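Local structure of De novo designed protein Foldit4 (Synthetic construct, 6WI5) at residues Glu6-Val11 / Glu81-Thr86. The protein is a de novo designed protein with no known natural function, folding into a four-stranded antiparallel sheet with two helices packed against it. Sequence-based numbering, arbitrary orientation.
Sequences EIRIRV and EVEVRT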
ATOM      1  N   GLU A   6       2.689  -2.804  -6.411  1.00 19.28           N
ATOM      2  CA  GLU A   6       3.498  -1.773  -5.780  1.00 18.60           C
ATOM      3  C   GLU A   6       2.668  -0.503  -5.674  1.00 24.25           C
ATOM      4  O   GLU A   6       2.166  -0.001  -6.683  1.00 24.67           O
ATOM      5  CB  GLU A   6       4.778  -1.515  -6.575  1.00 23.96           C
ATOM      6  CG  GLU A   6       5.542  -2.780  -6.922  1.00 31.48           C
ATOM      7  CD  GLU A   6       6.596  -2.548  -7.984  1.00 64.75           C
ATOM      8  OE1 GLU A   6       7.670  -2.006  -7.651  1.00 75.54           O
ATOM      9  OE2 GLU A   6       6.341  -2.894  -9.157  1.00 40.74           O
ATOM     10  N   ILE A   7       2.516   0.003  -4.454  1.00 20.80           N
ATOM     11  CA  ILE A   7       1.700   1.178  -4.178  1.00 20.43           C
ATOM     12  C   ILE A   7       2.614   2.285  -3.676  1.00 26.80           C
ATOM     13  O   ILE A   7       3.358   2.089  -2.709  1.00 28.17           O
ATOM     14  CB  ILE A   7       0.595   0.872  -3.152  1.00 23.08           C
ATOM     15  CG1 ILE A   7      -0.223  -0.341  -3.594  1.00 28.20           C
ATOM     16  CG2 ILE A   7      -0.307   2.082  -2.964  1.00 21.32           C
ATOM     17  CD1 ILE A   7      -1.283  -0.751  -2.598  1.00 31.12           C
ATOM     18  N   ARG A   8       2.561   3.439  -4.333  1.00 21.88           N
ATOM     19  CA  ARG A   8       3.348   4.605  -3.951  1.00 22.93           C
ATOM     20  C   ARG A   8       2.397   5.692  -3.472  1.00 22.35           C
ATOM     21  O   ARG A   8       1.488   6.090  -4.207  1.00 26.47           O
ATOM     22  CB  ARG A   8       4.192   5.109  -5.120  1.00 32.46           C
ATOM     23  CG  ARG A   8       5.071   6.302  -4.777  1.00 33.38           C
ATOM     24  CD  ARG A   8       5.725   6.876  -6.022  1.00 46.76           C
ATOM     25  NE  ARG A   8       4.738   7.429  -6.946  1.00 57.49           N
ATOM     26  CZ  ARG A   8       5.026   7.897  -8.155  1.00 65.00           C
ATOM     27  NH1 ARG A   8       6.278   7.876  -8.595  1.00 56.43           N
ATOM     28  NH2 ARG A   8       4.065   8.383  -8.928  1.00 61.99           N
ATOM     29  N   ILE A   9       2.608   6.169  -2.248  1.00 22.29           N
ATOM     30  CA  ILE A   9       1.733   7.150  -1.619  1.00 20.62           C
ATOM     31  C   ILE A   9       2.555   8.390  -1.304  1.00 28.21           C
ATOM     32  O   ILE A   9       3.551   8.312  -0.574  1.00 27.26           O
ATOM     33  CB  ILE A   9       1.081   6.593  -0.345  1.00 23.86           C
ATOM     34  CG1 ILE A   9       0.455   5.227  -0.625  1.00 29.50           C
ATOM     35  CG2 ILE A   9       0.041   7.569   0.192  1.00 23.68           C
ATOM     36  CD1 ILE A   9       0.599   4.255   0.516  1.00 26.25           C
ATOM     37  N   ARG A  10       2.137   9.531  -1.846  1.00 26.24           N
ATOM     38  CA  ARG A  10       2.765  10.813  -1.540  1.00 38.16           C
ATOM     39  C   ARG A  10       2.065  11.416  -0.329  1.00 38.94           C
ATOM     40  O   ARG A  10       0.881  11.762  -0.394  1.00 39.24           O
ATOM     41  CB  ARG A  10       2.701  11.752  -2.741  1.00 39.68           C
ATOM     42  CG  ARG A  10       3.784  11.503  -3.778  1.00 66.72           C
ATOM     43  CD  ARG A  10       3.693  12.493  -4.928  1.00 82.09           C
ATOM     44  NE  ARG A  10       4.996  13.060  -5.265  1.00 91.22           N
ATOM     45  CZ  ARG A  10       5.457  14.209  -4.781  1.00 95.87           C
ATOM     46  NH1 ARG A  10       6.654  14.652  -5.140  1.00 84.22           N
ATOM     47  NH2 ARG A  10       4.717  14.919  -3.939  1.00 83.19           N
ATOM     48  N   VAL A  11       2.795  11.538   0.777  1.00 34.44           N
ATOM     49  CA  VAL A  11       2.257  12.059   2.028  1.00 54.03           C
ATOM     50  C   VAL A  11       2.683  13.512   2.175  1.00 56.95           C
ATOM     51  O   VAL A  11       3.836  13.865   1.896  1.00 55.64           O
ATOM     52  CB  VAL A  11       2.727  11.216   3.228  1.00 48.95           C
ATOM     53  CG1 VAL A  11       1.992  11.633   4.494  1.00 46.88           C
ATOM     54  CG2 VAL A  11       2.520   9.736   2.949  1.00 39.52           C
ATOM     55  N   GLU A  81      -1.982  11.427  -3.031  1.00 39.72           N
ATOM     56  CA  GLU A  81      -1.611  11.009  -4.377  1.00 34.19           C
ATOM     57  C   GLU A  81      -1.085   9.579  -4.303  1.00 29.18           C
ATOM     58  O   GLU A  81      -0.095   9.315  -3.613  1.00 30.36           O
ATOM     59  CB  GLU A  81      -0.558  11.953  -4.954  1.00 47.14           C
ATOM     60  CG  GLU A  81      -0.793  12.371  -6.395  1.00 63.53           C
ATOM     61  CD  GLU A  81       0.227  13.390  -6.872  1.00 76.07           C
ATOM     62  OE1 GLU A  81       0.341  14.463  -6.241  1.00 73.72           O
ATOM     63  OE2 GLU A  81       0.924  13.111  -7.871  1.00 77.80           O
ATOM     64  N   VAL A  82      -1.750   8.669  -5.011  1.00 29.02           N
ATOM     65  CA  VAL A  82      -1.433   7.247  -4.976  1.00 22.90           C
ATOM     66  C   VAL A  82      -1.206   6.753  -6.397  1.00 25.00           C
ATOM     67  O   VAL A  82      -1.966   7.091  -7.311  1.00 28.80           O
ATOM     68  CB  VAL A  82      -2.555   6.431  -4.297  1.00 27.02           C
ATOM     69  CG1 VAL A  82      -2.175   4.961  -4.230  1.00 26.19           C
ATOM     70  CG2 VAL A  82      -2.847   6.977  -2.909  1.00 26.19           C
ATOM     71  N   GLU A  83      -0.158   5.954  -6.581  1.00 21.09           N
ATOM     72  CA  GLU A  83       0.118   5.295  -7.851  1.00 25.64           C
ATOM     73  C   GLU A  83       0.229   3.800  -7.596  1.00 21.85           C
ATOM     74  O   GLU A  83       0.928   3.377  -6.669  1.00 23.62           O
ATOM     75  CB  GLU A  83       1.406   5.822  -8.490  1.00 27.72           C
ATOM     76  CG  GLU A  83       1.643   5.316  -9.908  1.00 41.39           C
ATOM     77  CD  GLU A  83       2.982   5.752 -10.476  1.00 59.34           C
ATOM     78  OE1 GLU A  83       4.026   5.338  -9.928  1.00 62.83           O
ATOM     79  OE2 GLU A  83       2.989   6.513 -11.467  1.00 69.41           O
ATOM     80  N   VAL A  84      -0.462   3.005  -8.408  1.00 21.36           N
ATOM     81  CA  VAL A  84      -0.526   1.558  -8.232  1.00 20.02           C
ATOM     82  C   VAL A  84       0.058   0.894  -9.469  1.00 19.03           C
ATOM     83  O   VAL A  84      -0.351   1.198 -10.595  1.00 22.03           O
ATOM     84  CB  VAL A  84      -1.968   1.080  -7.988  1.00 22.43           C
ATOM     85  CG1 VAL A  84      -2.005  -0.434  -7.830  1.00 26.30           C
ATOM     86  CG2 VAL A  84      -2.552   1.765  -6.761  1.00 24.65           C
ATOM     87  N   ARG A  85       1.006  -0.017  -9.255  1.00 14.23           N
ATOM     88  CA  ARG A  85       1.630  -0.775 -10.332  1.00 17.35           C
ATOM     89  C   ARG A  85       1.446  -2.256 -10.040  1.00 21.45           C
ATOM     90  O   ARG A  85       1.880  -2.740  -8.991  1.00 21.38           O
ATOM     91  CB  ARG A  85       3.114  -0.427 -10.468  1.00 21.16           C
ATOM     92  CG  ARG A  85       3.757  -0.987 -11.721  1.00 33.33           C
ATOM     93  CD  ARG A  85       5.101  -0.337 -11.996  1.00 43.33           C
ATOM     94  NE  ARG A  85       6.122  -0.750 -11.039  1.00 57.67           N
ATOM     95  CZ  ARG A  85       7.396  -0.376 -11.102  1.00 69.11           C
ATOM     96  NH1 ARG A  85       8.260  -0.799 -10.189  1.00 59.81           N
ATOM     97  NH2 ARG A  85       7.807   0.421 -12.079  1.00 64.34           N
ATOM     98  N   THR A  86       0.804  -2.968 -10.963  1.00 17.80           N
ATOM     99  CA  THR A  86       0.479  -4.378 -10.794  1.00 16.03           C
ATOM    100  C   THR A  86       1.166  -5.187 -11.884  1.00 23.33           C
ATOM    101  O   THR A  86       1.031  -4.871 -13.069  1.00 20.78           O
ATOM    102  CB  THR A  86      -1.034  -4.605 -10.851  1.00 23.88           C
ATOM    103  OG1 THR A  86      -1.679  -3.781  -9.873  1.00 30.55           O
ATOM    104  CG2 THR A  86      -1.362  -6.066 -10.578  1.00 28.20           C
TER
HETATM  105  O   HOH W   1       1.999   8.529  -5.655  1.00 38.90           O
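Glu6 and Arg85 face each other as a hydrogen-bonded pair of two antiparallel strands, 6-11 and 81-86. Glu6 N bonds Arg85 O at 2.7 Å, and Arg85 N returns a bond to Glu6 O. Arg8 and Glu83 form the same reciprocal pair, with Arg8 N 2.9 Å from Glu83 O. Between them, Ile7 CA points its hydrogen at Glu83 O, and Val84 CA at Glu6 O.

Charged side chains meet on the sheet face that carries Glu6, Arg8, Glu83 and Arg85. Arg85 grips the Glu6 carboxylate side-on with two nitrogens. Arg85 NH1 reaches Glu6 OE1 on the syn side at 2.9 Å, while Arg85 NE meets Glu6 OE2 from above the carboxylate plane, also at 2.9 Å. The arginine bends at chi3 (71°), which turns its guanidinium edge to the acid, and the two planes stand 46° apart. A glutamine in place of Glu6 would probably leave Arg85 without its opposite charge, and one of the two N-H groups would face an amide NH2 instead of an oxygen. Arg8 and Glu83 pair differently. Their flat groups stack, 17° apart, with Glu83 OE1 over the guanidinium face and 3.2 Å from Arg8 NH2. This is attraction of charge without a directed N-H bond. A water accepts from Arg8 NE and donates to Arg8 O, and so helps to hold the bent side chain.

Apolar side chains gather on the other face. Ile7 CG2 touches Val82 CG1 at 3.7 Å, a diagonal contact, and Ile9 CG2 lies 4.3 Å from Val82 CG2.

This apolar face packs on the helices: Ile7 touches Ile69, and Val82 and Ile9 both touch Ile73 of helix 59-76; Ile9 also meets Leu20 and Ile24 of helix 17-31. The contact joins inner strand 3-11, bonded beyond to strand 47-56, to edge strand 81-87 of a ferredoxin-like sheet.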